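Local coordinates for protein spectinomycin 9-adenylyltransferase (Enterococcus faecalis, PDB 6SXJ) that transfers the adenylyl group of ATP to the 9-hydroxyl of spectinomycin, releasing diphosphate and making the bacterium resistant to this antibiotic but not to streptomycin, at residues A[128-138]-A[154-165]; A[203-211]-A[222-230]. All blocks are in the same frame, centred on the assembly; numbering follows the deposited sequence.

Interaction 1 of 2, residues A[128-138]-A[154-165]; sequences SDLTIMLYQAK and LPDIPFSDVRRA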
loop_
_atom_site.group_PDB
_atom_site.type_symbol
_atom_site.label_atom_id
_atom_site.label_comp_id
_atom_site.label_asym_id
_atom_site.label_seq_id
_atom_site.Cartn_x
_atom_site.Cartn_y
_atom_site.Cartn_z
ATOM N N SER A 128 -0.418 11.323 2.934
ATOM C CA SER A 128 -1.008 11.617 1.635
ATOM C C SER A 128 -1.284 10.347 0.843
ATOM O O SER A 128 -2.235 10.302 0.056
ATOM C CB SER A 128 -0.087 12.545 0.843
ATOM O OG SER A 128 -0.183 12.278 -0.543
ATOM N N ASP A 129 -0.475 9.303 1.041
ATOM C CA ASP A 129 -0.676 8.071 0.290
ATOM C C ASP A 129 -1.968 7.375 0.695
ATOM O O ASP A 129 -2.561 6.650 -0.111
ATOM C CB ASP A 129 0.511 7.132 0.494
ATOM C CG ASP A 129 1.678 7.468 -0.407
ATOM O OD1 ASP A 129 1.439 7.943 -1.536
ATOM O OD2 ASP A 129 2.838 7.262 0.012
ATOM N N LEU A 130 -2.416 7.574 1.937
ATOM C CA LEU A 130 -3.656 6.960 2.391
ATOM C C LEU A 130 -4.854 7.443 1.588
ATOM O O LEU A 130 -5.874 6.746 1.522
ATOM C CB LEU A 130 -3.855 7.247 3.879
ATOM C CG LEU A 130 -5.138 6.724 4.517
ATOM C CD1 LEU A 130 -5.214 5.205 4.480
ATOM C CD2 LEU A 130 -5.220 7.233 5.946
ATOM N N THR A 131 -4.760 8.616 0.967
ATOM C CA THR A 131 -5.855 9.065 0.115
ATOM C C THR A 131 -6.038 8.144 -1.086
ATOM O O THR A 131 -7.162 7.955 -1.560
ATOM C CB THR A 131 -5.612 10.504 -0.350
ATOM O OG1 THR A 131 -5.789 11.393 0.757
ATOM C CG2 THR A 131 -6.586 10.882 -1.462
ATOM N N ILE A 132 -4.948 7.592 -1.610
ATOM C CA ILE A 132 -5.051 6.657 -2.726
ATOM C C ILE A 132 -5.563 5.309 -2.246
ATOM O O ILE A 132 -6.286 4.615 -2.975
ATOM C CB ILE A 132 -3.681 6.525 -3.409
ATOM C CG1 ILE A 132 -3.098 7.911 -3.696
ATOM C CG2 ILE A 132 -3.793 5.738 -4.697
ATOM C CD1 ILE A 132 -1.632 7.884 -4.083
ATOM N N MET A 133 -5.202 4.921 -1.022
ATOM C CA MET A 133 -5.677 3.665 -0.460
ATOM C C MET A 133 -7.174 3.721 -0.205
ATOM O O MET A 133 -7.924 2.846 -0.654
ATOM C CB MET A 133 -4.920 3.365 0.833
ATOM C CG MET A 133 -3.416 3.494 0.702
ATOM S SD MET A 133 -2.537 3.275 2.252
ATOM C CE MET A 133 -3.487 1.963 3.031
ATOM N N LEU A 134 -7.626 4.749 0.513
ATOM C CA LEU A 134 -9.053 4.894 0.776
ATOM C C LEU A 134 -9.838 4.987 -0.525
ATOM O O LEU A 134 -10.954 4.465 -0.626
ATOM C CB LEU A 134 -9.303 6.123 1.649
ATOM C CG LEU A 134 -8.626 6.134 3.020
ATOM C CD1 LEU A 134 -8.925 7.430 3.763
ATOM C CD2 LEU A 134 -9.070 4.933 3.837
ATOM N N TYR A 135 -9.272 5.647 -1.535
ATOM C CA TYR A 135 -9.921 5.677 -2.841
ATOM C C TYR A 135 -9.985 4.278 -3.439
ATOM O O TYR A 135 -11.036 3.841 -3.922
ATOM C CB TYR A 135 -9.175 6.632 -3.773
ATOM C CG TYR A 135 -9.773 6.730 -5.152
ATOM C CD1 TYR A 135 -10.787 7.638 -5.429
ATOM C CD2 TYR A 135 -9.318 5.917 -6.184
ATOM C CE1 TYR A 135 -11.338 7.726 -6.696
ATOM C CE2 TYR A 135 -9.857 6.002 -7.449
ATOM C CZ TYR A 135 -10.867 6.905 -7.700
ATOM O OH TYR A 135 -11.403 6.989 -8.964
ATOM N N GLN A 136 -8.861 3.561 -3.412
ATOM C CA GLN A 136 -8.832 2.186 -3.898
ATOM C C GLN A 136 -9.802 1.312 -3.112
ATOM O O GLN A 136 -10.677 0.659 -3.686
ATOM C CB GLN A 136 -7.406 1.644 -3.793
ATOM C CG GLN A 136 -7.223 0.217 -4.260
ATOM C CD GLN A 136 -5.757 -0.172 -4.381
ATOM O OE1 GLN A 136 -4.889 0.440 -3.767
ATOM N NE2 GLN A 136 -5.481 -1.194 -5.180
ATOM N N ALA A 137 -9.657 1.295 -1.785
ATOM C CA ALA A 137 -10.501 0.444 -0.954
ATOM C C ALA A 137 -11.977 0.780 -1.130
ATOM O O ALA A 137 -12.819 -0.122 -1.213
ATOM C CB ALA A 137 -10.092 0.583 0.512
ATOM N N LYS A 138 -12.310 2.072 -1.182
ATOM C CA LYS A 138 -13.709 2.475 -1.283
ATOM C C LYS A 138 -14.361 1.932 -2.546
ATOM O O LYS A 138 -15.561 1.632 -2.545
ATOM C CB LYS A 138 -13.817 4.001 -1.240
ATOM C CG LYS A 138 -15.221 4.523 -0.985
ATOM C CD LYS A 138 -15.207 5.916 -0.358
ATOM C CE LYS A 138 -16.616 6.496 -0.256
ATOM N NZ LYS A 138 -17.102 7.027 -1.564
ATOM N N LEU A 154 -16.997 6.238 5.067
ATOM C CA LEU A 154 -16.052 7.170 4.479
ATOM C C LEU A 154 -16.789 8.206 3.637
ATOM O O LEU A 154 -17.688 7.849 2.866
ATOM C CB LEU A 154 -15.037 6.437 3.593
ATOM C CG LEU A 154 -13.902 5.658 4.252
ATOM C CD1 LEU A 154 -13.133 4.915 3.161
ATOM C CD2 LEU A 154 -12.991 6.566 5.035
ATOM N N PRO A 155 -16.424 9.484 3.749
ATOM C CA PRO A 155 -17.024 10.495 2.868
ATOM C C PRO A 155 -16.583 10.300 1.426
ATOM O O PRO A 155 -15.620 9.590 1.128
ATOM C CB PRO A 155 -16.496 11.820 3.432
ATOM C CG PRO A 155 -15.163 11.457 4.050
ATOM C CD PRO A 155 -15.347 10.048 4.591
ATOM N N ASP A 156 -17.311 10.948 0.520
ATOM C CA ASP A 156 -16.864 11.009 -0.864
ATOM C C ASP A 156 -15.474 11.626 -0.903
ATOM O O ASP A 156 -15.218 12.642 -0.250
ATOM C CB ASP A 156 -17.846 11.822 -1.707
ATOM C CG ASP A 156 -19.232 11.197 -1.749
ATOM O OD1 ASP A 156 -19.403 10.070 -1.224
ATOM O OD2 ASP A 156 -20.152 11.831 -2.309
ATOM N N ILE A 157 -14.563 10.993 -1.624
ATOM C CA ILE A 157 -13.188 11.478 -1.720
ATOM C C ILE A 157 -13.000 12.048 -3.128
ATOM O O ILE A 157 -13.054 11.289 -4.107
ATOM C CB ILE A 157 -12.168 10.377 -1.423
ATOM C CG1 ILE A 157 -12.490 9.704 -0.089
ATOM C CG2 ILE A 157 -10.759 10.968 -1.383
ATOM C CD1 ILE A 157 -11.603 8.514 0.229
ATOM N N PRO A 158 -12.786 13.352 -3.278
ATOM C CA PRO A 158 -12.616 13.915 -4.624
ATOM C C PRO A 158 -11.401 13.308 -5.308
ATOM O O PRO A 158 -10.324 13.201 -4.717
ATOM C CB PRO A 158 -12.429 15.415 -4.364
ATOM C CG PRO A 158 -11.868 15.490 -2.976
ATOM C CD PRO A 158 -12.512 14.347 -2.223
ATOM N N PHE A 159 -11.583 12.896 -6.561
ATOM C CA PHE A 159 -10.451 12.378 -7.312
ATOM C C PHE A 159 -9.351 13.419 -7.466
ATOM O O PHE A 159 -8.188 13.055 -7.668
ATOM C CB PHE A 159 -10.900 11.898 -8.682
ATOM C CG PHE A 159 -9.800 11.296 -9.493
ATOM C CD1 PHE A 159 -9.156 12.039 -10.462
ATOM C CD2 PHE A 159 -9.408 9.985 -9.286
ATOM C CE1 PHE A 159 -8.144 11.485 -11.216
ATOM C CE2 PHE A 159 -8.394 9.425 -10.038
ATOM C CZ PHE A 159 -7.762 10.175 -11.004
ATOM N N SER A 160 -9.692 14.705 -7.379
ATOM C CA SER A 160 -8.665 15.737 -7.422
ATOM C C SER A 160 -7.659 15.546 -6.294
ATOM O O SER A 160 -6.453 15.739 -6.487
ATOM C CB SER A 160 -9.312 17.122 -7.347
ATOM O OG SER A 160 -9.757 17.417 -6.036
ATOM N N ASP A 161 -8.136 15.157 -5.108
ATOM C CA ASP A 161 -7.224 14.880 -4.004
ATOM C C ASP A 161 -6.373 13.651 -4.290
ATOM O O ASP A 161 -5.221 13.580 -3.852
ATOM C CB ASP A 161 -8.000 14.689 -2.702
ATOM C CG ASP A 161 -8.368 15.996 -2.049
ATOM O OD1 ASP A 161 -9.427 16.052 -1.395
ATOM O OD2 ASP A 161 -7.598 16.968 -2.182
ATOM N N VAL A 162 -6.915 12.679 -5.026
ATOM C CA VAL A 162 -6.115 11.528 -5.430
ATOM C C VAL A 162 -5.007 11.972 -6.373
ATOM O O VAL A 162 -3.869 11.493 -6.312
ATOM C CB VAL A 162 -7.013 10.455 -6.073
ATOM C CG1 VAL A 162 -6.151 9.403 -6.728
ATOM C CG2 VAL A 162 -7.946 9.832 -5.019
ATOM N N ARG A 163 -5.316 12.909 -7.249
ATOM C CA ARG A 163 -4.280 13.460 -8.104
ATOM C C ARG A 163 -3.215 14.186 -7.290
ATOM O O ARG A 163 -2.009 13.971 -7.462
ATOM C CB ARG A 163 -4.930 14.402 -9.103
ATOM C CG ARG A 163 -5.900 13.738 -10.090
ATOM C CD ARG A 163 -5.921 14.523 -11.424
ATOM N NE ARG A 163 -6.577 13.750 -12.466
ATOM C CZ ARG A 163 -7.254 14.281 -13.467
ATOM N NH1 ARG A 163 -7.358 15.597 -13.548
ATOM N NH2 ARG A 163 -7.850 13.496 -14.354
ATOM N N ARG A 164 -3.635 15.118 -6.462
ATOM C CA ARG A 164 -2.665 15.739 -5.590
ATOM C C ARG A 164 -1.833 14.709 -4.857
ATOM O O ARG A 164 -0.670 14.975 -4.540
ATOM C CB ARG A 164 -3.382 16.612 -4.578
ATOM C CG ARG A 164 -2.463 17.449 -3.682
ATOM C CD ARG A 164 -3.012 18.882 -3.415
ATOM N NE ARG A 164 -4.379 18.849 -2.919
ATOM C CZ ARG A 164 -4.711 19.107 -1.663
ATOM N NH1 ARG A 164 -3.773 19.436 -0.787
ATOM N NH2 ARG A 164 -5.976 19.031 -1.287
ATOM N N ALA A 165 -2.440 13.575 -4.485
ATOM C CA ALA A 165 -1.725 12.531 -3.759
ATOM C C ALA A 165 -0.634 11.907 -4.622
ATOM O O ALA A 165 0.523 11.790 -4.197
ATOM C CB ALA A 165 -2.724 11.470 -3.290
#
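Apolar side chains carry most of the contact between Ser128-Lys138 and Leu154-Ala165. Val162 lays its CG2 methyl against the root of the Tyr135 ring, 3.6 Å from Tyr135 CG. Ile157, in the loop before helix 159-165, reaches helix 130-138 with CD1, which lies 3.6 Å from Leu134 CB. Leu134 and Leu154 meet at about a right angle through their CD2 and CD1 methyls. Ala165 CB packs 3.6 Å from Ile132 CG1. The backbones are close at Ser128, whose CA is 5.5 Å from Ala165 CA. Thr131 CG2 points at Ile157 and Val162. Its OG1 is hydrogen-bonded to His100.

The aromatic contact is an offset edge-to-face pair. Phe159 points its edge toward the face of Tyr135, with ring centroids 5.7 Å apart and planes at 60°. The Tyr135 CG lies anti to its backbone N, which carries the ring out toward the start of helix 159-173.

Helices 130-138 and 159-165 run roughly antiparallel at 137°, with axes 8.8 Å apart. The second belongs to the C-terminal helical domain of aminoglycoside adenylyltransferases. The first packs on strands 27-33 and 85-91 of the nucleotidyltransferase sheet, so the contact joins these two parts of the enzyme.

Polar contact is sparse. Lys138 slides past Leu154 in the opposite direction, and its CE lies 3.5 Å from Pro155 O. The chain then bends at its last torsion (chi4 -78°). Lys138 NZ thereby forms a long salt bridge of 3.8 Å to Asp156 OD1.

Interaction 2 of 2, residues A[203-211]-A[222-230]; sequences KDIAGNAVA and ILLAVRSYL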
loop_
_atom_site.group_PDB
_atom_site.type_symbol
_atom_site.label_atom_id
_atom_site.label_comp_id
_atom_site.label_asym_id
_atom_site.label_seq_id
_atom_site.Cartn_x
_atom_site.Cartn_y
_atom_site.Cartn_z
ATOM N N LYS A 203 1.725 -3.660 -9.807
ATOM C CA LYS A 203 2.945 -3.091 -10.367
ATOM C C LYS A 203 3.399 -3.861 -11.602
ATOM O O LYS A 203 3.621 -3.273 -12.668
ATOM C CB LYS A 203 4.054 -3.085 -9.312
ATOM C CG LYS A 203 3.697 -2.388 -8.017
ATOM C CD LYS A 203 4.779 -2.618 -6.965
ATOM C CE LYS A 203 5.363 -1.305 -6.474
ATOM N NZ LYS A 203 6.633 -1.500 -5.717
ATOM N N ASP A 204 3.549 -5.182 -11.476
ATOM C CA ASP A 204 4.105 -5.957 -12.580
ATOM C C ASP A 204 3.243 -5.846 -13.834
ATOM O O ASP A 204 3.776 -5.837 -14.948
ATOM C CB ASP A 204 4.285 -7.423 -12.165
ATOM C CG ASP A 204 3.076 -7.988 -11.442
ATOM O OD1 ASP A 204 2.546 -9.017 -11.907
ATOM O OD2 ASP A 204 2.665 -7.418 -10.409
ATOM N N ILE A 205 1.924 -5.730 -13.685
ATOM C CA ILE A 205 1.074 -5.575 -14.861
ATOM C C ILE A 205 1.140 -4.146 -15.381
ATOM O O ILE A 205 1.095 -3.911 -16.595
ATOM C CB ILE A 205 -0.375 -5.987 -14.545
ATOM C CG1 ILE A 205 -0.501 -7.510 -14.489
ATOM C CG2 ILE A 205 -1.331 -5.419 -15.598
ATOM C CD1 ILE A 205 0.319 -8.152 -13.397
ATOM N N ALA A 206 1.220 -3.168 -14.472
ATOM C CA ALA A 206 1.389 -1.782 -14.891
ATOM C C ALA A 206 2.727 -1.578 -15.590
ATOM O O ALA A 206 2.828 -0.759 -16.511
ATOM C CB ALA A 206 1.267 -0.846 -13.687
ATOM N N GLY A 207 3.756 -2.325 -15.183
ATOM C CA GLY A 207 5.067 -2.155 -15.792
ATOM C C GLY A 207 5.090 -2.541 -17.258
ATOM O O GLY A 207 5.626 -1.812 -18.098
ATOM N N ASN A 208 4.527 -3.703 -17.589
ATOM C CA ASN A 208 4.480 -4.136 -18.980
ATOM C C ASN A 208 3.450 -3.371 -19.799
ATOM O O ASN A 208 3.590 -3.293 -21.024
ATOM C CB ASN A 208 4.192 -5.637 -19.051
ATOM C CG ASN A 208 5.041 -6.436 -18.073
ATOM O OD1 ASN A 208 5.152 -6.077 -16.904
ATOM N ND2 ASN A 208 5.652 -7.512 -18.552
ATOM N N ALA A 209 2.437 -2.785 -19.157
ATOM C CA ALA A 209 1.491 -1.950 -19.889
ATOM C C ALA A 209 2.117 -0.612 -20.269
ATOM O O ALA A 209 1.901 -0.115 -21.381
ATOM C CB ALA A 209 0.231 -1.732 -19.053
ATOM N N VAL A 210 2.895 -0.013 -19.363
ATOM C CA VAL A 210 3.504 1.282 -19.660
ATOM C C VAL A 210 4.747 1.114 -20.527
ATOM O O VAL A 210 5.013 1.935 -21.411
ATOM C CB VAL A 210 3.832 2.039 -18.359
ATOM C CG1 VAL A 210 4.379 3.431 -18.678
ATOM C CG2 VAL A 210 2.606 2.136 -17.467
ATOM N N ALA A 211 5.531 0.057 -20.286
ATOM C CA ALA A 211 6.714 -0.191 -21.103
ATOM C C ALA A 211 6.352 -0.284 -22.580
ATOM O O ALA A 211 7.112 0.168 -23.445
ATOM C CB ALA A 211 7.411 -1.470 -20.639
ATOM N N ILE A 222 12.241 -0.757 -17.941
ATOM C CA ILE A 222 11.000 -1.008 -17.216
ATOM C C ILE A 222 10.744 -2.506 -17.102
ATOM O O ILE A 222 10.316 -3.001 -16.050
ATOM C CB ILE A 222 9.827 -0.282 -17.902
ATOM C CG1 ILE A 222 9.948 1.233 -17.691
ATOM C CG2 ILE A 222 8.499 -0.807 -17.362
ATOM C CD1 ILE A 222 8.831 2.057 -18.328
ATOM N N LEU A 223 10.981 -3.250 -18.186
ATOM C CA LEU A 223 10.789 -4.692 -18.148
ATOM C C LEU A 223 11.837 -5.375 -17.276
ATOM O O LEU A 223 11.550 -6.409 -16.663
ATOM C CB LEU A 223 10.814 -5.249 -19.568
ATOM C CG LEU A 223 9.553 -4.918 -20.369
ATOM C CD1 LEU A 223 9.718 -5.314 -21.827
ATOM C CD2 LEU A 223 8.335 -5.604 -19.757
ATOM N N LEU A 224 13.044 -4.813 -17.191
ATOM C CA LEU A 224 14.029 -5.344 -16.255
ATOM C C LEU A 224 13.634 -5.080 -14.808
ATOM O O LEU A 224 14.161 -5.738 -13.904
ATOM C CB LEU A 224 15.410 -4.756 -16.554
ATOM C CG LEU A 224 16.221 -5.646 -17.503
ATOM C CD1 LEU A 224 15.837 -5.378 -18.961
ATOM C CD2 LEU A 224 17.719 -5.476 -17.295
ATOM N N ALA A 225 12.710 -4.144 -14.572
ATOM C CA ALA A 225 12.173 -3.945 -13.229
ATOM C C ALA A 225 11.103 -4.983 -12.901
ATOM O O ALA A 225 11.022 -5.458 -11.762
ATOM C CB ALA A 225 11.604 -2.530 -13.096
ATOM N N VAL A 226 10.275 -5.350 -13.885
ATOM C CA VAL A 226 9.270 -6.389 -13.663
ATOM C C VAL A 226 9.934 -7.655 -13.132
ATOM O O VAL A 226 9.502 -8.235 -12.130
ATOM C CB VAL A 226 8.490 -6.668 -14.960
ATOM C CG1 VAL A 226 7.524 -7.832 -14.759
ATOM C CG2 VAL A 226 7.752 -5.419 -15.416
ATOM N N ARG A 227 11.007 -8.090 -13.795
ATOM C CA ARG A 227 11.670 -9.333 -13.414
ATOM C C ARG A 227 12.122 -9.299 -11.958
ATOM O O ARG A 227 11.846 -10.227 -11.188
ATOM C CB ARG A 227 12.861 -9.589 -14.342
ATOM C CG ARG A 227 12.486 -9.802 -15.805
ATOM C CD ARG A 227 13.659 -9.547 -16.743
ATOM N NE ARG A 227 14.908 -10.135 -16.262
ATOM C CZ ARG A 227 16.050 -10.133 -16.946
ATOM N NH1 ARG A 227 16.106 -9.575 -18.148
ATOM N NH2 ARG A 227 17.137 -10.691 -16.429
ATOM N N SER A 228 12.826 -8.235 -11.560
ATOM C CA SER A 228 13.309 -8.136 -10.185
ATOM C C SER A 228 12.157 -8.197 -9.188
ATOM O O SER A 228 12.263 -8.850 -8.143
ATOM C CB SER A 228 14.110 -6.846 -10.005
ATOM O OG SER A 228 14.263 -6.509 -8.636
ATOM N N TYR A 229 11.041 -7.530 -9.502
ATOM C CA TYR A 229 9.868 -7.580 -8.634
ATOM C C TYR A 229 9.378 -9.010 -8.444
ATOM O O TYR A 229 8.804 -9.337 -7.397
ATOM C CB TYR A 229 8.764 -6.690 -9.218
ATOM C CG TYR A 229 7.429 -6.784 -8.510
ATOM C CD1 TYR A 229 7.255 -6.257 -7.234
ATOM C CD2 TYR A 229 6.341 -7.393 -9.121
ATOM C CE1 TYR A 229 6.038 -6.344 -6.586
ATOM C CE2 TYR A 229 5.120 -7.487 -8.481
ATOM C CZ TYR A 229 4.973 -6.960 -7.216
ATOM O OH TYR A 229 3.756 -7.054 -6.582
ATOM N N LEU A 230 9.606 -9.879 -9.432
ATOM C CA LEU A 230 9.252 -11.287 -9.341
ATOM C C LEU A 230 10.427 -12.151 -8.890
ATOM O O LEU A 230 10.411 -13.369 -9.103
ATOM C CB LEU A 230 8.713 -11.783 -10.683
ATOM C CG LEU A 230 7.724 -10.851 -11.386
ATOM C CD1 LEU A 230 7.103 -11.525 -12.606
ATOM C CD2 LEU A 230 6.636 -10.389 -10.425
#
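Tyr229 and Asp204 meet at one end of an antiparallel helix pair in the C-terminal helical domain of the adenylyltransferase. Helices 203-211 and 222-229 run at 165° to each other, with axes 8.9 Å apart. They are successive helices, joined by a short connection in a helical hairpin.

The Tyr229 ring crosses the Asp204 side chain at a slant. Its plane and that of the carboxylate are 28° apart, and Asp204 CB lies 3.7 Å from Tyr229 CD2. Asp204 OD2 comes within 3.1 Å of Tyr229 CE2. The Asp204 CG sits between its backbone N and carbonyl carbon (chi1 46°), which sets the carboxylate beside the ring. Asp204 OD1 also has a long, weak ion pair with Lys42. On the same side of the ring plane, the aliphatic part of Lys203 crosses Tyr229 at about a right angle, with Lys203 CD 4.0 Å from Tyr229 CE1.

Ile222 holds the other end of the pair. Its CG2 methyl, anti to the backbone N, is directed at Gly207 and Ala211. Both residues are small, and the two helices come close here. Ile222 also packs on Thr244 and Leu248 of helix 241-253. Between the two ends, Val226 CG2 lies 4.2 Å from Gly207 CA. Leu223 adds its CG, 4.1 Å from Ala211 CB. The methyl of Ala211 is thus shared, and its CB also lies 3.5 Å from Ile222 CG2.

How the interactions relate
Interaction 1 comes first along the chain and closes before interaction 2 opens. Their centres are about 24 Å apart and their nearest atoms about 9 Å, so they do not touch. Interaction 1 lies at the junction of the nucleotidyltransferase sheet with helix 159-173, in the C-terminal helical part. Interaction 2 lies wholly within that part, in the pairing of helices 203-212 and 216-229. Helix 181-196 comes between them in sequence and packs against both segments of interaction 2. As in related aminoglycoside nucleotidyltransferases, the active site probably lies between the two domains. Interaction 1 joins these domains, whereas interaction 2 is packing within the helical one.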